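Local atomic coordinates of protein with a SET domain within carboxy region (Cryptosporidium parvum, PDB entry 4LDG), a protein that is probably a histone H4 lysine methyltransferase of the SET8 type, represented here by the carboxy-terminal portion that carries its SET domain. Residues A[21-26]-A[140-145]; A[108-113]-A[134-139]; A[165-170]-A[243-248]; A[195-200]-A[232-237]. All coordinates share one frame; numbering follows the deposited sequence. Where two conformers were deposited one is given.

In the fold
The contacts run from an N-terminal helix through the loops beside it to the sheets of the SET domain. Contact 1 sets helix 15-36 against strand 140-143, and contact 2, nested inside the loop it closes, joins a short bulged strand to the loop leading into that strand. Contact 3, about 4 Å from the centre of the chain, pairs strands 163-166 and 240-247; its K168 NZ forms a salt bridge with E135 OE1 of contact 2, 2.8 Å away. Contact 4 lies about 10 Å from contact 3, centre to centre, and shares its sheet through strand 230-237. Contacts 1 and 4 lie on opposite sides of the chain's centre, about 26 Å apart between centres.

Contact 1 of 4, residues A[21-26]-A[140-145]; sequences QKLIQD and TLIKKD
The carbonyl oxygen T140 O is faced by three carbons of L23, with CB nearest at 3.6 Å and CG and CD2 farther along the same side chain. This is helix-on-hairpin packing: helix 15-36 lies across strand 140-143, which pairs antiparallel with strand 151-154 through backbone bonds of L141 with I153 and K143 with C151. The short helix and strand axes come within 7.7 Å and run at 142° to each other, closer to antiparallel than to perpendicular. L23 does most of the touching. With CG anti to the carbonyl carbon (chi1 -65°) and chi2 at 172°, CD2 is turned to T140 and CD1 to I142. CD2 comes to 3.9 Å from T140 OG1, while CD1 meets I142 CG1 at 3.7 Å, the two side chains crossing at about a right angle. L141, between these two in the strand, sends its CD2 branch to the helix backbone near L23 O, 4.0 Å from L23 CB. The contact is buried and rests on carbon surfaces, with T140 O against L23 CB and L23 O near the L141 CD2 methyl. Beyond it, L141 also packs on F42 and I142 on L220, so neighbouring loops complete the apolar layer. At the margin, I24 adds a looser touch, its CG1 lying 4.2 Å from the same L141 CD2.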
loop_
_atom_site.group_PDB
_atom_site.type_symbol
_atom_site.label_atom_id
_atom_site.label_comp_id
_atom_site.label_asym_id
_atom_site.label_seq_id
_atom_site.Cartn_x
_atom_site.Cartn_y
_atom_site.Cartn_z
ATOM N N GLN A 21 -14.627 -7.557 1.882
ATOM C CA GLN A 21 -15.701 -7.178 0.964
ATOM C C GLN A 21 -15.370 -5.899 0.214
ATOM O O GLN A 21 -15.672 -5.798 -0.962
ATOM C CB GLN A 21 -17.020 -7.002 1.701
ATOM C CG GLN A 21 -17.486 -8.248 2.429
ATOM C CD GLN A 21 -17.869 -9.378 1.498
ATOM O OE1 GLN A 21 -18.741 -9.217 0.642
ATOM N NE2 GLN A 21 -17.233 -10.543 1.674
ATOM N N LYS A 22 -14.769 -4.923 0.899
ATOM C CA LYS A 22 -14.372 -3.660 0.257
ATOM C C LYS A 22 -13.391 -3.978 -0.866
ATOM O O LYS A 22 -13.503 -3.459 -1.967
ATOM C CB LYS A 22 -13.712 -2.681 1.249
ATOM C CG LYS A 22 -13.715 -1.237 0.759
ATOM C CD LYS A 22 -12.436 -0.464 1.092
ATOM N N LEU A 23 -12.455 -4.868 -0.586
ATOM C CA LEU A 23 -11.453 -5.263 -1.575
ATOM C C LEU A 23 -12.079 -5.974 -2.763
ATOM O O LEU A 23 -11.710 -5.692 -3.891
ATOM C CB LEU A 23 -10.361 -6.136 -0.948
ATOM C CG LEU A 23 -9.535 -5.370 0.084
ATOM C CD1 LEU A 23 -8.618 -6.351 0.809
ATOM C CD2 LEU A 23 -8.757 -4.208 -0.536
ATOM N N ILE A 24 -13.022 -6.880 -2.508
ATOM C CA ILE A 24 -13.740 -7.582 -3.587
ATOM C C ILE A 24 -14.498 -6.582 -4.470
ATOM O O ILE A 24 -14.476 -6.673 -5.697
ATOM C CB ILE A 24 -14.686 -8.675 -3.026
ATOM C CG1 ILE A 24 -13.860 -9.878 -2.568
ATOM C CG2 ILE A 24 -15.670 -9.144 -4.076
ATOM C CD1 ILE A 24 -14.579 -10.865 -1.678
ATOM N N GLN A 25 -15.154 -5.626 -3.826
ATOM C CA GLN A 25 -15.906 -4.590 -4.526
ATOM C C GLN A 25 -14.970 -3.722 -5.383
ATOM O O GLN A 25 -15.310 -3.374 -6.527
ATOM C CB GLN A 25 -16.686 -3.733 -3.524
ATOM C CG GLN A 25 -17.896 -3.059 -4.123
ATOM C CD GLN A 25 -18.847 -4.059 -4.754
ATOM O OE1 GLN A 25 -19.170 -5.091 -4.159
ATOM N NE2 GLN A 25 -19.285 -3.771 -5.973
ATOM N N ASP A 26 -13.801 -3.382 -4.837
ATOM C CA ASP A 26 -12.773 -2.649 -5.588
ATOM C C ASP A 26 -12.408 -3.429 -6.834
ATOM O O ASP A 26 -12.371 -2.877 -7.939
ATOM C CB ASP A 26 -11.498 -2.434 -4.755
ATOM C CG ASP A 26 -10.484 -1.529 -5.454
ATOM O OD1 ASP A 26 -10.900 -0.452 -5.943
ATOM O OD2 ASP A 26 -9.274 -1.884 -5.503
ATOM N N THR A 140 -5.558 -5.679 -4.476
ATOM C CA THR A 140 -5.249 -6.808 -3.601
ATOM C C THR A 140 -6.511 -7.478 -3.046
ATOM O O THR A 140 -7.601 -6.914 -3.110
ATOM C CB THR A 140 -4.430 -6.367 -2.385
ATOM O OG1 THR A 140 -5.231 -5.526 -1.563
ATOM C CG2 THR A 140 -3.169 -5.641 -2.802
ATOM N N LEU A 141 -6.334 -8.682 -2.496
ATOM C CA LEU A 141 -7.387 -9.396 -1.764
ATOM C C LEU A 141 -6.834 -10.071 -0.516
ATOM O O LEU A 141 -5.640 -10.408 -0.456
ATOM C CB LEU A 141 -8.008 -10.463 -2.657
ATOM C CG LEU A 141 -8.593 -9.902 -3.939
ATOM C CD1 LEU A 141 -8.918 -11.040 -4.871
ATOM C CD2 LEU A 141 -9.835 -9.083 -3.633
ATOM N N ILE A 142 -7.706 -10.273 0.467
ATOM C CA ILE A 142 -7.382 -11.039 1.668
ATOM C C ILE A 142 -7.905 -12.479 1.554
ATOM O O ILE A 142 -9.033 -12.702 1.141
ATOM C CB ILE A 142 -8.058 -10.443 2.909
ATOM C CG1 ILE A 142 -7.575 -9.030 3.167
ATOM C CG2 ILE A 142 -7.785 -11.303 4.146
ATOM C CD1 ILE A 142 -8.392 -8.357 4.255
ATOM N N LYS A 143 -7.078 -13.445 1.935
ATOM C CA LYS A 143 -7.493 -14.842 2.048
ATOM C C LYS A 143 -7.260 -15.309 3.473
ATOM O O LYS A 143 -6.230 -14.981 4.068
ATOM C CB LYS A 143 -6.662 -15.727 1.139
ATOM C CG LYS A 143 -6.899 -15.511 -0.333
ATOM C CD LYS A 143 -5.914 -16.333 -1.157
ATOM C CE LYS A 143 -6.292 -17.807 -1.246
ATOM N NZ LYS A 143 -5.296 -18.573 -2.049
ATOM N N LYS A 144 -8.226 -16.049 4.014
ATOM C CA LYS A 144 -8.054 -16.789 5.266
ATOM C C LYS A 144 -7.820 -18.243 4.888
ATOM O O LYS A 144 -7.969 -18.620 3.728
ATOM C CB LYS A 144 -9.276 -16.647 6.184
ATOM N N ASP A 145 -7.443 -19.059 5.862
ATOM C CA ASP A 145 -6.941 -20.403 5.584
ATOM C C ASP A 145 -6.648 -21.099 6.912
ATOM O O ASP A 145 -6.309 -20.435 7.896
ATOM C CB ASP A 145 -5.657 -20.298 4.726
ATOM C CG ASP A 145 -5.122 -21.651 4.271
ATOM O OD1 ASP A 145 -5.908 -22.618 4.193
ATOM O OD2 ASP A 145 -3.905 -21.742 3.981
#

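Contact 2 of 4, residues A[108-113]-A[134-139]; sequences NYKVIH and NEIHSC
K110 crosses I136 at a slant, meeting it in steps. CB is 3.8 Å from I136 CD1, and after a bend in the chain CD comes back to the same methyl at 3.6 Å. Further bends take the tip toward the C-terminal end of helix 121-134, where NZ stands 4.2 Å from N134 O, too far for a hydrogen bond. E135 follows the helix in a Schellman motif. On the other segment, K110 and V111 form a G1 beta bulge opposite D106. The other branch of the isoleucine, I136 CG2, rests 3.6 Å from K110 O. That carbonyl accepts a hydrogen bond of 2.6 Å from a water, which in turn accepts from H137 N at 3.0 Å, bridging the two backbones. The chemistry is thus mixed: aliphatic carbons supply the grip, one water joins the main chains, and the ammonium group is probably drawn only weakly to the carbonyls at the helix end.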
loop_
_atom_site.group_PDB
_atom_site.type_symbol
_atom_site.label_atom_id
_atom_site.label_comp_id
_atom_site.label_asym_id
_atom_site.label_seq_id
_atom_site.Cartn_x
_atom_site.Cartn_y
_atom_site.Cartn_z
ATOM N N ASN A 108 -10.471 6.980 -14.133
ATOM C CA ASN A 108 -11.817 6.433 -14.073
ATOM C C ASN A 108 -11.807 5.180 -13.196
ATOM O O ASN A 108 -12.667 5.013 -12.328
ATOM C CB ASN A 108 -12.393 6.166 -15.476
ATOM C CG ASN A 108 -12.363 7.408 -16.362
ATOM O OD1 ASN A 108 -12.855 8.474 -15.976
ATOM N ND2 ASN A 108 -11.753 7.289 -17.539
ATOM N N TYR A 109 -10.803 4.330 -13.372
ATOM C CA TYR A 109 -10.731 3.080 -12.619
ATOM C C TYR A 109 -9.740 3.069 -11.442
ATOM O O TYR A 109 -9.730 2.124 -10.666
ATOM C CB TYR A 109 -10.454 1.928 -13.590
ATOM C CG TYR A 109 -11.606 1.711 -14.560
ATOM C CD1 TYR A 109 -12.684 0.932 -14.199
ATOM C CD2 TYR A 109 -11.620 2.303 -15.819
ATOM C CE1 TYR A 109 -13.755 0.743 -15.051
ATOM C CE2 TYR A 109 -12.683 2.118 -16.685
ATOM C CZ TYR A 109 -13.750 1.338 -16.287
ATOM O OH TYR A 109 -14.816 1.125 -17.117
ATOM N N LYS A 110 -8.929 4.118 -11.312
ATOM C CA LYS A 110 -7.902 4.256 -10.266
ATOM C C LYS A 110 -6.878 3.113 -10.331
ATOM O O LYS A 110 -6.657 2.385 -9.357
ATOM C CB LYS A 110 -8.546 4.362 -8.876
ATOM C CG LYS A 110 -9.672 5.396 -8.767
ATOM C CD LYS A 110 -9.237 6.720 -8.142
ATOM C CE LYS A 110 -10.328 7.317 -7.243
ATOM N NZ LYS A 110 -10.550 6.493 -6.006
ATOM N N VAL A 111 -6.291 2.941 -11.513
ATOM C CA VAL A 111 -5.267 1.950 -11.736
ATOM C C VAL A 111 -4.079 2.611 -12.349
ATOM O O VAL A 111 -4.198 3.629 -13.036
ATOM C CB VAL A 111 -5.691 0.811 -12.683
ATOM C CG1 VAL A 111 -6.716 -0.075 -12.009
ATOM C CG2 VAL A 111 -6.242 1.353 -13.995
ATOM N N ILE A 112 -2.931 2.001 -12.109
ATOM C CA ILE A 112 -1.702 2.400 -12.739
ATOM C C ILE A 112 -1.688 1.667 -14.079
ATOM O O ILE A 112 -1.502 0.453 -14.126
ATOM C CB ILE A 112 -0.478 2.061 -11.896
ATOM C CG1 ILE A 112 -0.563 2.755 -10.555
ATOM C CG2 ILE A 112 0.795 2.532 -12.603
ATOM C CD1 ILE A 112 0.649 2.445 -9.672
ATOM N N HIS A 113 -1.915 2.438 -15.144
ATOM C CA HIS A 113 -2.126 1.918 -16.486
ATOM C C HIS A 113 -0.818 1.650 -17.217
ATOM O O HIS A 113 -0.741 0.685 -17.966
ATOM C CB HIS A 113 -2.974 2.928 -17.268
ATOM C CG HIS A 113 -3.130 2.611 -18.714
ATOM N ND1 HIS A 113 -3.857 1.529 -19.165
ATOM C CD2 HIS A 113 -2.681 3.250 -19.817
ATOM C CE1 HIS A 113 -3.825 1.500 -20.482
ATOM N NE2 HIS A 113 -3.115 2.529 -20.901
ATOM N N ASN A 134 -4.382 10.623 -3.694
ATOM C CA ASN A 134 -5.680 10.357 -4.335
ATOM C C ASN A 134 -6.160 8.924 -4.129
ATOM O O ASN A 134 -7.074 8.490 -4.793
ATOM C CB ASN A 134 -5.589 10.677 -5.836
ATOM C CG ASN A 134 -5.307 12.132 -6.077
ATOM O OD1 ASN A 134 -6.131 12.983 -5.757
ATOM N ND2 ASN A 134 -4.129 12.440 -6.601
ATOM N N GLU A 135 -5.509 8.189 -3.227
ATOM C CA GLU A 135 -5.942 6.849 -2.811
ATOM C C GLU A 135 -5.928 5.841 -3.943
ATOM O O GLU A 135 -6.843 5.050 -4.075
ATOM C CB GLU A 135 -7.335 6.879 -2.166
ATOM C CG GLU A 135 -7.478 7.811 -0.975
ATOM C CD GLU A 135 -6.935 7.246 0.331
ATOM O OE1 GLU A 135 -6.410 6.101 0.354
ATOM O OE2 GLU A 135 -7.034 7.955 1.360
ATOM N N ILE A 136 -4.885 5.864 -4.748
ATOM C CA ILE A 136 -4.700 4.862 -5.778
ATOM C C ILE A 136 -3.896 3.727 -5.147
ATOM O O ILE A 136 -2.937 3.996 -4.428
ATOM C CB ILE A 136 -3.866 5.379 -6.966
ATOM C CG1 ILE A 136 -4.328 6.747 -7.443
ATOM C CG2 ILE A 136 -3.889 4.374 -8.116
ATOM C CD1 ILE A 136 -5.635 6.722 -8.163
ATOM N N HIS A 137 -4.273 2.479 -5.413
ATOM C CA HIS A 137 -3.493 1.318 -4.932
ATOM C C HIS A 137 -3.562 0.166 -5.901
ATOM O O HIS A 137 -4.407 0.132 -6.794
ATOM C CB HIS A 137 -3.936 0.857 -3.535
ATOM C CG HIS A 137 -5.411 0.870 -3.340
ATOM N ND1 HIS A 137 -6.049 1.816 -2.562
ATOM C CD2 HIS A 137 -6.384 0.085 -3.858
ATOM C CE1 HIS A 137 -7.353 1.611 -2.606
ATOM N NE2 HIS A 137 -7.583 0.566 -3.381
ATOM N N SER A 138 -2.648 -0.780 -5.742
ATOM C CA SER A 138 -2.723 -2.014 -6.513
ATOM C C SER A 138 -3.965 -2.736 -6.047
ATOM O O SER A 138 -4.472 -2.475 -4.953
ATOM C CB SER A 138 -1.474 -2.875 -6.297
ATOM O OG SER A 138 -0.362 -2.307 -6.992
ATOM N N CYS A 139 -4.476 -3.616 -6.893
ATOM C CA CYS A 139 -5.646 -4.434 -6.562
ATOM C C CYS A 139 -5.134 -5.622 -5.730
ATOM O O CYS A 139 -4.285 -6.403 -6.187
ATOM C CB CYS A 139 -6.319 -4.873 -7.859
ATOM S SG CYS A 139 -7.651 -6.078 -7.700
HETATM O O HOH W 1 -6.967 2.030 -6.762
#

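Contact 3 of 4, residues A[165-170]-A[243-248]; sequences LEYKGN and LFFVSK
Y167 and F245 start from different first torsions, Y167 CG anti to its own N (chi1 -163°) and F245 CG anti to the carbonyl carbon (chi1 -70°), yet the two side chains end up side by side, pointing the same way. F245 CE2 comes to the rim of the tyrosine ring, in its plane, 3.7 Å from Y167 CD1. L243 CD2 closes on Y167 CB at 4.0 Å. Behind these groups the backbones are tied by F245 N to L165 O, 2.8 Å and almost straight at 177°, and by Y167 N to L243 O at 2.7 Å, the donor tilted out of the carbonyl plane. Between these bonds E166 and F244 form a non-hydrogen-bonded pair. A water linked to E166 OE2, Y167 O and L243 N stitches the end of the pairing, where E166 OE2 also has a salt bridge to R242. This is one of the small antiparallel sheets from which the SET fold is built, with strand 240-247 between 163-166 and 230-237.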
loop_
_atom_site.group_PDB
_atom_site.type_symbol
_atom_site.label_atom_id
_atom_site.label_comp_id
_atom_site.label_asym_id
_atom_site.label_seq_id
_atom_site.Cartn_x
_atom_site.Cartn_y
_atom_site.Cartn_z
ATOM N N LEU A 165 0.510 -0.382 -1.758
ATOM C CA LEU A 165 -0.427 0.021 -0.705
ATOM C C LEU A 165 0.300 0.951 0.215
ATOM O O LEU A 165 1.537 0.842 0.368
ATOM C CB LEU A 165 -0.840 -1.187 0.143
ATOM C CG LEU A 165 -1.764 -2.255 -0.427
ATOM C CD1 LEU A 165 -1.745 -3.472 0.496
ATOM C CD2 LEU A 165 -3.188 -1.744 -0.613
ATOM N N GLU A 166 -0.436 1.827 0.882
ATOM C CA GLU A 166 0.179 2.637 1.917
ATOM C C GLU A 166 0.119 1.817 3.190
ATOM O O GLU A 166 -0.842 1.105 3.400
ATOM C CB GLU A 166 -0.535 3.976 2.101
ATOM C CG GLU A 166 0.107 4.850 3.170
ATOM C CD GLU A 166 -0.575 6.183 3.399
ATOM O OE1 GLU A 166 -1.508 6.540 2.646
ATOM O OE2 GLU A 166 -0.160 6.891 4.346
ATOM N N TYR A 167 1.149 1.910 4.027
ATOM C CA TYR A 167 1.074 1.344 5.362
ATOM C C TYR A 167 0.401 2.382 6.255
ATOM O O TYR A 167 1.046 3.280 6.777
ATOM C CB TYR A 167 2.456 0.981 5.885
ATOM C CG TYR A 167 2.422 0.038 7.069
ATOM C CD1 TYR A 167 2.491 -1.333 6.871
ATOM C CD2 TYR A 167 2.300 0.502 8.370
ATOM C CE1 TYR A 167 2.453 -2.219 7.930
ATOM C CE2 TYR A 167 2.258 -0.383 9.445
ATOM C CZ TYR A 167 2.337 -1.747 9.208
ATOM O OH TYR A 167 2.326 -2.655 10.222
ATOM N N LYS A 168 -0.908 2.275 6.387
ATOM C CA LYS A 168 -1.706 3.215 7.173
ATOM C C LYS A 168 -1.848 2.854 8.635
ATOM O O LYS A 168 -1.902 1.685 8.989
ATOM C CB LYS A 168 -3.101 3.292 6.578
ATOM C CG LYS A 168 -3.127 3.970 5.223
ATOM C CD LYS A 168 -4.467 3.828 4.549
ATOM C CE LYS A 168 -4.582 4.887 3.488
ATOM N NZ LYS A 168 -5.605 4.511 2.474
ATOM N N GLY A 169 -1.980 3.865 9.482
ATOM C CA GLY A 169 -2.171 3.624 10.918
ATOM C C GLY A 169 -2.139 4.964 11.587
ATOM O O GLY A 169 -2.193 5.949 10.888
ATOM N N ASN A 170 -2.039 5.003 12.919
ATOM C CA ASN A 170 -1.774 6.243 13.649
ATOM C C ASN A 170 -0.278 6.477 13.741
ATOM O O ASN A 170 0.474 5.629 14.241
ATOM C CB ASN A 170 -2.338 6.195 15.078
ATOM C CG ASN A 170 -3.824 5.903 15.113
ATOM O OD1 ASN A 170 -4.592 6.426 14.301
ATOM N ND2 ASN A 170 -4.244 5.064 16.063
ATOM N N LEU A 243 4.311 6.154 4.622
ATOM C CA LEU A 243 5.058 4.926 4.388
ATOM C C LEU A 243 4.226 4.030 3.481
ATOM O O LEU A 243 3.018 3.814 3.734
ATOM C CB LEU A 243 5.337 4.238 5.735
ATOM C CG LEU A 243 6.038 2.864 5.812
ATOM C CD1 LEU A 243 7.494 2.961 5.366
ATOM C CD2 LEU A 243 5.954 2.325 7.231
ATOM N N PHE A 244 4.874 3.494 2.441
ATOM C CA PHE A 244 4.180 2.691 1.447
ATOM C C PHE A 244 5.044 1.601 0.862
ATOM O O PHE A 244 6.306 1.646 0.926
ATOM C CB PHE A 244 3.584 3.561 0.298
ATOM C CG PHE A 244 4.613 4.313 -0.536
ATOM C CD1 PHE A 244 4.994 3.860 -1.784
ATOM C CD2 PHE A 244 5.184 5.476 -0.069
ATOM C CE1 PHE A 244 5.937 4.552 -2.538
ATOM C CE2 PHE A 244 6.128 6.169 -0.807
ATOM C CZ PHE A 244 6.505 5.715 -2.042
ATOM N N PHE A 245 4.345 0.618 0.285
ATOM C CA PHE A 245 4.982 -0.521 -0.350
ATOM C C PHE A 245 5.043 -0.325 -1.854
ATOM O O PHE A 245 4.107 0.205 -2.456
ATOM C CB PHE A 245 4.163 -1.755 -0.069
ATOM C CG PHE A 245 4.212 -2.203 1.358
ATOM C CD1 PHE A 245 5.381 -2.668 1.901
ATOM C CD2 PHE A 245 3.059 -2.208 2.137
ATOM C CE1 PHE A 245 5.410 -3.130 3.195
ATOM C CE2 PHE A 245 3.085 -2.656 3.427
ATOM C CZ PHE A 245 4.264 -3.120 3.954
ATOM N N VAL A 246 6.157 -0.722 -2.454
ATOM C CA VAL A 246 6.237 -0.865 -3.906
ATOM C C VAL A 246 6.753 -2.249 -4.218
ATOM O O VAL A 246 7.440 -2.848 -3.410
ATOM C CB VAL A 246 7.137 0.194 -4.552
ATOM C CG1 VAL A 246 6.609 1.585 -4.246
ATOM C CG2 VAL A 246 8.558 0.088 -4.072
ATOM N N SER A 247 6.396 -2.772 -5.383
ATOM C CA SER A 247 6.789 -4.114 -5.765
ATOM C C SER A 247 8.252 -4.160 -6.182
ATOM O O SER A 247 8.752 -3.234 -6.795
ATOM C CB SER A 247 5.921 -4.587 -6.922
ATOM O OG SER A 247 6.042 -3.690 -8.021
ATOM N N LYS A 248 8.925 -5.263 -5.876
ATOM C CA LYS A 248 10.314 -5.447 -6.268
ATOM C C LYS A 248 10.421 -6.039 -7.652
ATOM O O LYS A 248 11.493 -6.058 -8.249
ATOM C CB LYS A 248 11.002 -6.424 -5.341
ATOM C CG LYS A 248 10.957 -6.050 -3.883
ATOM C CD LYS A 248 11.768 -7.074 -3.102
ATOM C CE LYS A 248 13.201 -7.094 -3.580
ATOM N NZ LYS A 248 14.015 -7.633 -2.485
HETATM O O HOH W 2 1.694 5.909 6.122
#

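Contact 4 of 4, residues A[195-200]-A[232-237]; sequences YYFKAN and TKVLMI
The F197 ring receives V234 CG2 obliquely, with CE1 the nearest ring atom at 4.0 Å, while Y195 O sits in the ring plane at its edge. The Y195 ring in turn has F197 CB at its own edge, in plane, and its hydroxyl end faces T232 from the opposite direction. Y195 OH and T232 OG1 are 3.7 Å apart, too long for a hydrogen bond. These side chains join two antiparallel sheets of the SET domain: strand 194-199 belongs with 202-207 and 170-172, strand 230-237 with 240-247 and 163-166. At 8.8 Å between axes the backbones are too far apart to pair, and the strands, inclined at 53°, meet through alternate side chains. V234 is the middle piece. Its chi1 of 173° sets CG1 anti to the backbone N, towards A199, where it reaches CB at 3.9 Å, and leaves CG2 for F197. Toward the C-terminal end of strand 230-237 M236 folds back, bent at its second and third torsions, and lays CE 4.0 Å from N200 CB. I267, at the end of the modelled chain, also packs on F197, T232 and V234. The contact is therefore held mostly by van der Waals forces, including those of M236 against the CB and amide group of N200; the two hydroxyls of Y195 and T232 meet without a hydrogen bond.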
loop_
_atom_site.group_PDB
_atom_site.type_symbol
_atom_site.label_atom_id
_atom_site.label_comp_id
_atom_site.label_asym_id
_atom_site.label_seq_id
_atom_site.Cartn_x
_atom_site.Cartn_y
_atom_site.Cartn_z
ATOM N N TYR A 195 4.922 -0.380 13.256
ATOM C CA TYR A 195 6.051 -0.293 12.363
ATOM C C TYR A 195 6.916 0.910 12.743
ATOM O O TYR A 195 6.575 2.072 12.440
ATOM C CB TYR A 195 5.560 -0.197 10.922
ATOM C CG TYR A 195 6.642 -0.427 9.932
ATOM C CD1 TYR A 195 6.717 -1.614 9.246
ATOM C CD2 TYR A 195 7.632 0.510 9.718
ATOM C CE1 TYR A 195 7.739 -1.845 8.350
ATOM C CE2 TYR A 195 8.650 0.286 8.822
ATOM C CZ TYR A 195 8.715 -0.896 8.152
ATOM O OH TYR A 195 9.724 -1.152 7.247
ATOM N N TYR A 196 8.033 0.612 13.396
ATOM C CA TYR A 196 9.096 1.599 13.687
ATOM C C TYR A 196 9.985 1.768 12.463
ATOM O O TYR A 196 10.411 0.771 11.886
ATOM C CB TYR A 196 9.994 1.157 14.863
ATOM C CG TYR A 196 9.289 1.092 16.222
ATOM C CD1 TYR A 196 9.101 2.242 16.999
ATOM C CD2 TYR A 196 8.796 -0.102 16.721
ATOM C CE1 TYR A 196 8.445 2.197 18.223
ATOM C CE2 TYR A 196 8.157 -0.151 17.961
ATOM C CZ TYR A 196 7.984 1.005 18.707
ATOM O OH TYR A 196 7.348 0.963 19.941
ATOM N N PHE A 197 10.284 3.027 12.127
ATOM C CA PHE A 197 11.188 3.413 11.043
ATOM C C PHE A 197 11.806 4.792 11.292
ATOM O O PHE A 197 11.345 5.576 12.143
ATOM C CB PHE A 197 10.477 3.434 9.667
ATOM C CG PHE A 197 9.352 4.439 9.558
ATOM C CD1 PHE A 197 9.518 5.627 8.852
ATOM C CD2 PHE A 197 8.120 4.186 10.137
ATOM C CE1 PHE A 197 8.486 6.535 8.736
ATOM C CE2 PHE A 197 7.087 5.099 10.057
ATOM C CZ PHE A 197 7.268 6.277 9.343
ATOM N N LYS A 198 12.868 5.067 10.547
ATOM C CA LYS A 198 13.523 6.367 10.548
ATOM C C LYS A 198 13.323 7.024 9.179
ATOM O O LYS A 198 13.555 6.393 8.142
ATOM C CB LYS A 198 15.013 6.186 10.832
ATOM C CG LYS A 198 15.763 7.486 11.119
ATOM C CD LYS A 198 17.269 7.237 11.285
ATOM C CE LYS A 198 17.898 8.107 12.376
ATOM N NZ LYS A 198 17.602 7.614 13.762
ATOM N N ALA A 199 12.873 8.277 9.177
ATOM C CA ALA A 199 12.811 9.093 7.947
ATOM C C ALA A 199 13.103 10.560 8.265
ATOM O O ALA A 199 12.663 11.064 9.299
ATOM C CB ALA A 199 11.435 8.983 7.295
ATOM N N ASN A 200 13.800 11.253 7.359
ATOM C CA ASN A 200 14.064 12.688 7.525
ATOM C C ASN A 200 14.819 12.928 8.836
ATOM O O ASN A 200 14.557 13.902 9.534
ATOM C CB ASN A 200 12.741 13.489 7.514
ATOM C CG ASN A 200 12.867 14.854 6.825
ATOM O OD1 ASN A 200 13.345 14.946 5.694
ATOM N ND2 ASN A 200 12.402 15.908 7.492
ATOM N N THR A 232 9.629 -1.102 1.221
ATOM C CA THR A 232 9.021 0.154 1.647
ATOM C C THR A 232 9.773 1.380 1.144
ATOM O O THR A 232 10.949 1.329 0.792
ATOM C CB THR A 232 8.906 0.224 3.174
ATOM O OG1 THR A 232 10.150 -0.162 3.746
ATOM C CG2 THR A 232 7.814 -0.704 3.663
ATOM N N LYS A 233 9.040 2.476 1.087
ATOM C CA LYS A 233 9.565 3.772 0.745
ATOM C C LYS A 233 8.794 4.772 1.575
ATOM O O LYS A 233 7.742 4.452 2.109
ATOM C CB LYS A 233 9.403 4.039 -0.753
ATOM C CG LYS A 233 10.470 3.336 -1.547
ATOM C CD LYS A 233 10.360 3.613 -3.030
ATOM C CE LYS A 233 11.449 2.889 -3.839
ATOM N NZ LYS A 233 12.778 2.773 -3.160
ATOM N N VAL A 234 9.345 5.962 1.725
ATOM C CA VAL A 234 8.680 7.031 2.463
ATOM C C VAL A 234 8.693 8.291 1.608
ATOM O O VAL A 234 9.681 8.567 0.955
ATOM C CB VAL A 234 9.348 7.326 3.828
ATOM C CG1 VAL A 234 8.727 8.561 4.473
ATOM C CG2 VAL A 234 9.172 6.159 4.776
ATOM N N LEU A 235 7.575 9.007 1.601
ATOM C CA LEU A 235 7.508 10.366 1.102
ATOM C C LEU A 235 7.092 11.267 2.233
ATOM O O LEU A 235 6.106 10.985 2.932
ATOM C CB LEU A 235 6.461 10.514 -0.004
ATOM C CG LEU A 235 6.738 9.889 -1.378
ATOM C CD1 LEU A 235 5.673 10.338 -2.369
ATOM C CD2 LEU A 235 8.128 10.220 -1.911
ATOM N N MET A 236 7.821 12.365 2.386
ATOM C CA MET A 236 7.408 13.418 3.290
ATOM C C MET A 236 6.428 14.279 2.526
ATOM O O MET A 236 6.794 14.832 1.509
ATOM C CB MET A 236 8.606 14.257 3.742
ATOM C CG MET A 236 9.692 13.438 4.417
ATOM S SD MET A 236 9.156 12.567 5.908
ATOM C CE MET A 236 8.848 13.966 6.982
ATOM N N ILE A 237 5.187 14.343 3.003
ATOM C CA ILE A 237 4.132 15.111 2.374
ATOM C C ILE A 237 3.519 15.955 3.459
ATOM O O ILE A 237 3.075 15.426 4.470
ATOM C CB ILE A 237 3.058 14.218 1.764
ATOM C CG1 ILE A 237 3.629 13.522 0.547
ATOM C CG2 ILE A 237 1.833 15.044 1.383
ATOM C CD1 ILE A 237 2.775 12.403 0.013
#